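Local coordinates for protein sugar phosphate isomerase/epimerase (Parabacteroides distasonis, PDB 3OBE) that is probably an isomerase, perhaps of sugar phosphates, built on a xylose isomerase-like TIM barrel, at residues Gly167-Ser172 and Met214-Val219; Asp218-Val223 and Lys246-Ile251. All coordinates share one frame; numbering follows the deposited sequence.

Interaction 1: Gly167-Ser172 and Met214-Val219; sequences GYHNHS and MFELDV. With PO4 (phosphate ion), chain C.
At its edge the His169 ring meets Asp218 and the backbone carbonyl of Glu216. NE2 of His169 gives a straight hydrogen bond to OD2 of Asp218 (2.8 Å, 167°), which lies in the ring plane and accepts on its anti lone pair. The Glu216 carboxylate is turned 90° to the imidazole; its OE1, which also takes a hydrogen bond from His96, lies 3.5 Å from His169 CG. The rings of His96 and His244 pack against His169 too. At the edge of the His171 ring lies the bound phosphate, whose O2 takes a hydrogen bond from His171 NE2 (2.6 Å). With CG anti to the backbone N, chi1 173° carries the His169 imidazole out to where NE2 can reach the Asp218 carboxylate. Asn170 OD1 accepts from Asp218 N (2.9 Å), while ND2 donates to His171 O and, weakly, to Asp218 O, which fixes the amide's rotation. Earlier along, the strands pair in parallel through Tyr168 N to Met214 O (3.0 Å) and Glu216 N to Tyr168 O. These neighbouring strands of a TIM barrel carry polar residues at their C-terminal ends, consistent with a pocket there, where a phosphate, probably from the crystallisation liquor, is bound.

Interaction 2: Asp218-Val223 and Lys246-Ile251; sequences DVYWAV and KDRWII
Tyr220 and Lys246 carry this contact, with Arg248 a smaller third. The ammonium of Lys246 sits over a face of the Tyr220 ring, NZ 3.7 Å from the ring centroid and 30° off its normal, a cation-pi contact that comes nearest at CE2. Fully extended as far as CE, the lysine chain runs beside the tyrosine, CB against CB at 3.7 Å, and bends only at its last torsion (chi4 -48°), which turns NZ over the ring. Lys246 NZ also donates to Asp247 O at 2.9 Å and forms a salt bridge to Glu279, so its position over the ring does not depend on the aromatic alone. Asp247 O itself lies over a face of Tyr220, offset toward the rim. Further along, Lys246 CD also meets Trp221, 3.9 Å from the indole NE1. At the far end of the tyrosine, Arg248 NH1 donates to Tyr220 OH (3.0 Å) in one of two modelled arginine conformers, which leaves this hydrogen bond doubtful. Cutting Tyr220 back to an alanine is likely to leave Lys246 NZ without its ring face and to open a gap between helix and loop, where the ring packs on the Asp247 backbone. On the helix side, Asp218 OD1 accepts from Trp221 N (2.9 Å), an N-cap bond that fixes the first turn carrying these aromatics. The arrangement joins the helix that follows one strand of a TIM barrel to the loop leaving the next strand, beside the C-terminal mouth of the barrel.

Asp218 belongs to both contacts: its OD2 serves His169 in interaction 1, while its OD1 caps the helix of interaction 2, so one carboxylate ties the pocket wall to the helix start. The centres of the two contacts are 12 Å apart, and the segments also touch directly. Ser172 OG lies 2.7 Å from Trp221 O, a probable hydrogen bond, and His171 C packs on Trp221 CB at 3.3 Å. The rings of His171 and Trp221 meet as well, with their planes at about 45°. Both contacts adjoin the phosphate ion, itself probably from the crystallisation liquor: His171 binds it and the Trp221 side chain lies about 5 Å from it, consistent with a pocket at the barrel mouth.

Interaction 1: Gly167-Ser172 and Met214-Val219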
loop_
_atom_site.group_PDB
_atom_site.type_symbol
_atom_site.label_atom_id
_atom_site.label_comp_id
_atom_site.label_asym_id
_atom_site.label_seq_id
_atom_site.Cartn_x
_atom_site.Cartn_y
_atom_site.Cartn_z
ATOM N N GLY A 167 -7.733 1.570 -3.447
ATOM C CA GLY A 167 -6.522 2.078 -4.060
ATOM C C GLY A 167 -5.720 1.011 -4.801
ATOM O O GLY A 167 -5.966 -0.175 -4.629
ATOM N N TYR A 168 -4.740 1.486 -5.556
ATOM C CA TYR A 168 -3.869 0.662 -6.393
ATOM C C TYR A 168 -2.406 0.965 -6.070
ATOM O O TYR A 168 -1.995 2.128 -6.076
ATOM C CB TYR A 168 -4.129 0.891 -7.880
ATOM C CG TYR A 168 -3.279 0.019 -8.737
ATOM C CD1 TYR A 168 -3.574 -1.318 -8.850
ATOM C CD2 TYR A 168 -2.083 0.491 -9.316
ATOM C CE1 TYR A 168 -2.790 -2.142 -9.573
ATOM C CE2 TYR A 168 -1.283 -0.341 -10.024
ATOM C CZ TYR A 168 -1.655 -1.658 -10.172
ATOM O OH TYR A 168 -0.896 -2.538 -10.926
ATOM N N HIS A 169 -1.643 -0.085 -5.782
ATOM C CA HIS A 169 -0.228 0.004 -5.400
ATOM C C HIS A 169 0.628 -0.483 -6.537
ATOM O O HIS A 169 0.486 -1.639 -6.992
ATOM C CB HIS A 169 0.020 -0.829 -4.148
ATOM C CG HIS A 169 1.455 -0.941 -3.771
ATOM N ND1 HIS A 169 2.031 -2.150 -3.487
ATOM C CD2 HIS A 169 2.418 -0.001 -3.587
ATOM C CE1 HIS A 169 3.310 -1.965 -3.180
ATOM N NE2 HIS A 169 3.580 -0.669 -3.238
ATOM N N ASN A 170 1.477 0.402 -7.034
ATOM C CA ASN A 170 2.360 0.129 -8.125
ATOM C C ASN A 170 3.671 -0.552 -7.685
ATOM O O ASN A 170 4.108 -0.428 -6.537
ATOM C CB ASN A 170 2.804 1.415 -8.878
ATOM C CG ASN A 170 3.561 2.351 -7.999
ATOM O OD1 ASN A 170 2.969 3.026 -7.158
ATOM N ND2 ASN A 170 4.875 2.406 -8.161
ATOM N N HIS A 171 4.345 -1.195 -8.647
ATOM C CA HIS A 171 5.773 -1.513 -8.523
ATOM C C HIS A 171 6.452 -0.766 -9.674
ATOM O O HIS A 171 6.190 0.419 -9.809
ATOM C CB HIS A 171 5.975 -3.006 -8.502
ATOM C CG HIS A 171 5.329 -3.634 -7.297
ATOM N ND1 HIS A 171 3.958 -3.755 -7.180
ATOM C CD2 HIS A 171 5.857 -4.064 -6.123
ATOM C CE1 HIS A 171 3.681 -4.280 -5.988
ATOM N NE2 HIS A 171 4.809 -4.460 -5.325
ATOM N N SER A 172 7.283 -1.406 -10.490
ATOM C CA SER A 172 8.021 -0.662 -11.532
ATOM C C SER A 172 7.401 -0.806 -12.908
ATOM O O SER A 172 7.609 0.063 -13.757
ATOM C CB SER A 172 9.488 -1.062 -11.581
ATOM O OG SER A 172 10.123 -0.827 -10.348
HETATM N N MSE A 214 -8.081 5.671 -5.596
HETATM C CA MSE A 214 -6.849 6.408 -5.314
HETATM C C MSE A 214 -5.659 5.466 -5.517
HETATM O O MSE A 214 -5.823 4.286 -5.896
HETATM C CB MSE A 214 -6.901 7.015 -3.907
HETATM C CG MSE A 214 -7.131 6.021 -2.763
HETATM SE SE MSE A 214 -5.489 5.142 -2.185
HETATM C CE MSE A 214 -6.321 4.104 -0.757
ATOM N N PHE A 215 -4.452 6.009 -5.346
ATOM C CA PHE A 215 -3.222 5.328 -5.639
ATOM C C PHE A 215 -2.330 5.354 -4.405
ATOM O O PHE A 215 -2.210 6.401 -3.714
ATOM C CB PHE A 215 -2.534 5.894 -6.901
ATOM C CG PHE A 215 -3.315 5.573 -8.184
ATOM C CD1 PHE A 215 -4.423 6.335 -8.532
ATOM C CD2 PHE A 215 -3.033 4.447 -8.944
ATOM C CE1 PHE A 215 -5.179 6.000 -9.616
ATOM C CE2 PHE A 215 -3.805 4.137 -10.069
ATOM C CZ PHE A 215 -4.870 4.891 -10.384
ATOM N N GLU A 216 -1.716 4.205 -4.165
ATOM C CA GLU A 216 -0.684 4.047 -3.117
ATOM C C GLU A 216 0.621 4.059 -3.850
ATOM O O GLU A 216 1.051 3.044 -4.418
ATOM C CB GLU A 216 -0.918 2.757 -2.337
ATOM C CG GLU A 216 0.104 2.434 -1.210
ATOM C CD GLU A 216 -0.324 1.276 -0.409
ATOM O OE1 GLU A 216 -0.296 0.177 -0.958
ATOM O OE2 GLU A 216 -0.581 1.436 0.818
ATOM N N LEU A 217 1.251 5.216 -3.869
ATOM C CA LEU A 217 2.449 5.419 -4.668
ATOM C C LEU A 217 3.627 4.763 -3.992
ATOM O O LEU A 217 3.986 5.129 -2.888
ATOM C CB LEU A 217 2.751 6.882 -4.886
ATOM C CG LEU A 217 3.997 7.169 -5.712
ATOM C CD1 LEU A 217 3.933 6.438 -7.099
ATOM C CD2 LEU A 217 4.243 8.629 -5.806
ATOM N N ASP A 218 4.187 3.787 -4.684
ATOM C CA ASP A 218 5.463 3.173 -4.229
ATOM C C ASP A 218 6.629 4.006 -4.720
ATOM O O ASP A 218 6.973 3.980 -5.892
ATOM C CB ASP A 218 5.647 1.729 -4.617
ATOM C CG ASP A 218 6.646 1.066 -3.685
ATOM O OD1 ASP A 218 7.826 1.526 -3.743
ATOM O OD2 ASP A 218 6.249 0.181 -2.874
ATOM N N VAL A 219 7.180 4.826 -3.819
ATOM C CA VAL A 219 8.195 5.768 -4.236
ATOM C C VAL A 219 9.461 5.035 -4.679
ATOM O O VAL A 219 10.169 5.478 -5.600
ATOM C CB VAL A 219 8.465 6.836 -3.165
ATOM C CG1 VAL A 219 7.216 7.671 -2.980
ATOM C CG2 VAL A 219 8.967 6.204 -1.833
HETATM P P PO4 C . 4.139 -5.731 -1.944
HETATM O O1 PO4 C . 4.840 -6.729 -1.013
HETATM O O2 PO4 C . 5.206 -5.111 -2.789
HETATM O O3 PO4 C . 3.548 -4.679 -0.957
HETATM O O4 PO4 C . 3.007 -6.340 -2.697
#

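Interaction 2: Asp218-Val223 and Lys246-Ile251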
loop_
_atom_site.group_PDB
_atom_site.type_symbol
_atom_site.label_atom_id
_atom_site.label_comp_id
_atom_site.label_asym_id
_atom_site.label_seq_id
_atom_site.Cartn_x
_atom_site.Cartn_y
_atom_site.Cartn_z
ATOM N N ASP A 218 4.187 3.787 -4.684
ATOM C CA ASP A 218 5.463 3.173 -4.229
ATOM C C ASP A 218 6.629 4.006 -4.720
ATOM O O ASP A 218 6.973 3.980 -5.892
ATOM C CB ASP A 218 5.647 1.729 -4.617
ATOM C CG ASP A 218 6.646 1.066 -3.685
ATOM O OD1 ASP A 218 7.826 1.526 -3.743
ATOM O OD2 ASP A 218 6.249 0.181 -2.874
ATOM N N VAL A 219 7.180 4.826 -3.819
ATOM C CA VAL A 219 8.195 5.768 -4.236
ATOM C C VAL A 219 9.461 5.035 -4.679
ATOM O O VAL A 219 10.169 5.478 -5.600
ATOM C CB VAL A 219 8.465 6.836 -3.165
ATOM C CG1 VAL A 219 7.216 7.671 -2.980
ATOM C CG2 VAL A 219 8.967 6.204 -1.833
ATOM N N TYR A 220 9.763 3.908 -4.039
ATOM C CA TYR A 220 10.974 3.142 -4.380
ATOM C C TYR A 220 10.832 2.476 -5.734
ATOM O O TYR A 220 11.718 2.579 -6.555
ATOM C CB TYR A 220 11.240 2.067 -3.348
ATOM C CG TYR A 220 12.399 1.179 -3.652
ATOM C CD1 TYR A 220 13.736 1.585 -3.383
ATOM C CD2 TYR A 220 12.203 -0.097 -4.187
ATOM C CE1 TYR A 220 14.810 0.692 -3.627
ATOM C CE2 TYR A 220 13.270 -0.935 -4.432
ATOM C CZ TYR A 220 14.549 -0.544 -4.148
ATOM O OH TYR A 220 15.593 -1.384 -4.392
ATOM N N TRP A 221 9.723 1.784 -5.968
ATOM C CA TRP A 221 9.607 1.067 -7.240
ATOM C C TRP A 221 9.425 2.077 -8.392
ATOM O O TRP A 221 9.790 1.772 -9.532
ATOM C CB TRP A 221 8.463 0.050 -7.197
ATOM C CG TRP A 221 8.741 -1.117 -6.264
ATOM C CD1 TRP A 221 8.002 -1.471 -5.165
ATOM C CD2 TRP A 221 9.820 -2.068 -6.327
ATOM N NE1 TRP A 221 8.527 -2.579 -4.572
ATOM C CE2 TRP A 221 9.646 -2.973 -5.251
ATOM C CE3 TRP A 221 10.898 -2.265 -7.198
ATOM C CZ2 TRP A 221 10.536 -4.020 -5.006
ATOM C CZ3 TRP A 221 11.765 -3.305 -6.943
ATOM C CH2 TRP A 221 11.585 -4.165 -5.854
ATOM N N ALA A 222 8.968 3.288 -8.092
ATOM C CA ALA A 222 8.961 4.361 -9.090
ATOM C C ALA A 222 10.407 4.754 -9.467
ATOM O O ALA A 222 10.771 4.756 -10.653
ATOM C CB ALA A 222 8.198 5.575 -8.570
ATOM N N VAL A 223 11.258 4.988 -8.458
ATOM C CA VAL A 223 12.705 5.238 -8.745
ATOM C C VAL A 223 13.372 4.078 -9.510
ATOM O O VAL A 223 14.142 4.318 -10.463
ATOM C CB VAL A 223 13.481 5.600 -7.471
ATOM C CG1 VAL A 223 14.991 5.694 -7.786
ATOM C CG2 VAL A 223 12.917 6.943 -6.866
ATOM N N LYS A 246 9.691 2.797 1.037
ATOM C CA LYS A 246 10.554 1.668 0.803
ATOM C C LYS A 246 11.904 2.186 0.312
ATOM O O LYS A 246 11.991 3.259 -0.299
ATOM C CB LYS A 246 9.937 0.692 -0.216
ATOM C CG LYS A 246 10.834 -0.575 -0.387
ATOM C CD LYS A 246 10.265 -1.581 -1.283
ATOM C CE LYS A 246 11.179 -2.776 -1.381
ATOM N NZ LYS A 246 12.624 -2.436 -1.637
ATOM N N ASP A 247 12.958 1.458 0.642
ATOM C CA ASP A 247 14.320 1.802 0.239
ATOM C C ASP A 247 14.992 0.477 -0.114
ATOM O O ASP A 247 14.310 -0.534 -0.240
ATOM C CB ASP A 247 14.992 2.537 1.400
ATOM C CG ASP A 247 16.140 3.431 0.983
ATOM O OD1 ASP A 247 16.814 3.117 -0.023
ATOM O OD2 ASP A 247 16.419 4.441 1.737
ATOM N N ARG A 248 16.316 0.440 -0.253
ATOM C CA ARG A 248 16.995 -0.837 -0.503
ATOM C C ARG A 248 16.673 -1.810 0.643
ATOM O O ARG A 248 16.298 -2.956 0.429
ATOM C CB ARG A 248 18.469 -0.611 -0.588
ATOM C CG ARG A 248 18.851 0.347 -1.718
ATOM C CD ARG A 248 18.474 -0.270 -3.088
ATOM N NE ARG A 248 19.490 -1.201 -3.545
ATOM C CZ ARG A 248 19.401 -1.909 -4.668
ATOM N NH1 ARG A 248 18.324 -1.824 -5.430
ATOM N NH2 ARG A 248 20.373 -2.723 -5.016
ATOM N N TRP A 249 16.811 -1.305 1.852
ATOM C CA TRP A 249 16.423 -2.082 3.056
ATOM C C TRP A 249 15.961 -1.074 4.109
ATOM O O TRP A 249 14.824 -0.583 4.068
ATOM C CB TRP A 249 17.537 -3.033 3.480
ATOM C CG TRP A 249 16.975 -4.147 4.368
ATOM C CD1 TRP A 249 16.006 -5.058 4.015
ATOM C CD2 TRP A 249 17.351 -4.460 5.713
ATOM N NE1 TRP A 249 15.735 -5.900 5.071
ATOM C CE2 TRP A 249 16.547 -5.558 6.125
ATOM C CE3 TRP A 249 18.290 -3.932 6.626
ATOM C CZ2 TRP A 249 16.648 -6.109 7.399
ATOM C CZ3 TRP A 249 18.400 -4.496 7.867
ATOM C CH2 TRP A 249 17.567 -5.567 8.253
ATOM N N ILE A 250 16.837 -0.691 5.013
ATOM C CA ILE A 250 16.451 0.277 6.041
ATOM C C ILE A 250 16.134 1.624 5.411
ATOM O O ILE A 250 16.884 2.134 4.583
ATOM C CB ILE A 250 17.509 0.459 7.096
ATOM C CG1 ILE A 250 17.591 -0.761 7.997
ATOM C CG2 ILE A 250 17.210 1.685 8.034
ATOM C CD1 ILE A 250 18.953 -0.870 8.742
ATOM N N ILE A 251 14.986 2.181 5.778
ATOM C CA ILE A 251 14.585 3.464 5.229
ATOM C C ILE A 251 15.611 4.543 5.544
ATOM O O ILE A 251 15.997 4.764 6.721
ATOM C CB ILE A 251 13.185 3.893 5.716
ATOM C CG1 ILE A 251 12.144 2.812 5.438
ATOM C CG2 ILE A 251 12.794 5.269 5.169
ATOM C CD1 ILE A 251 11.947 2.393 3.945
#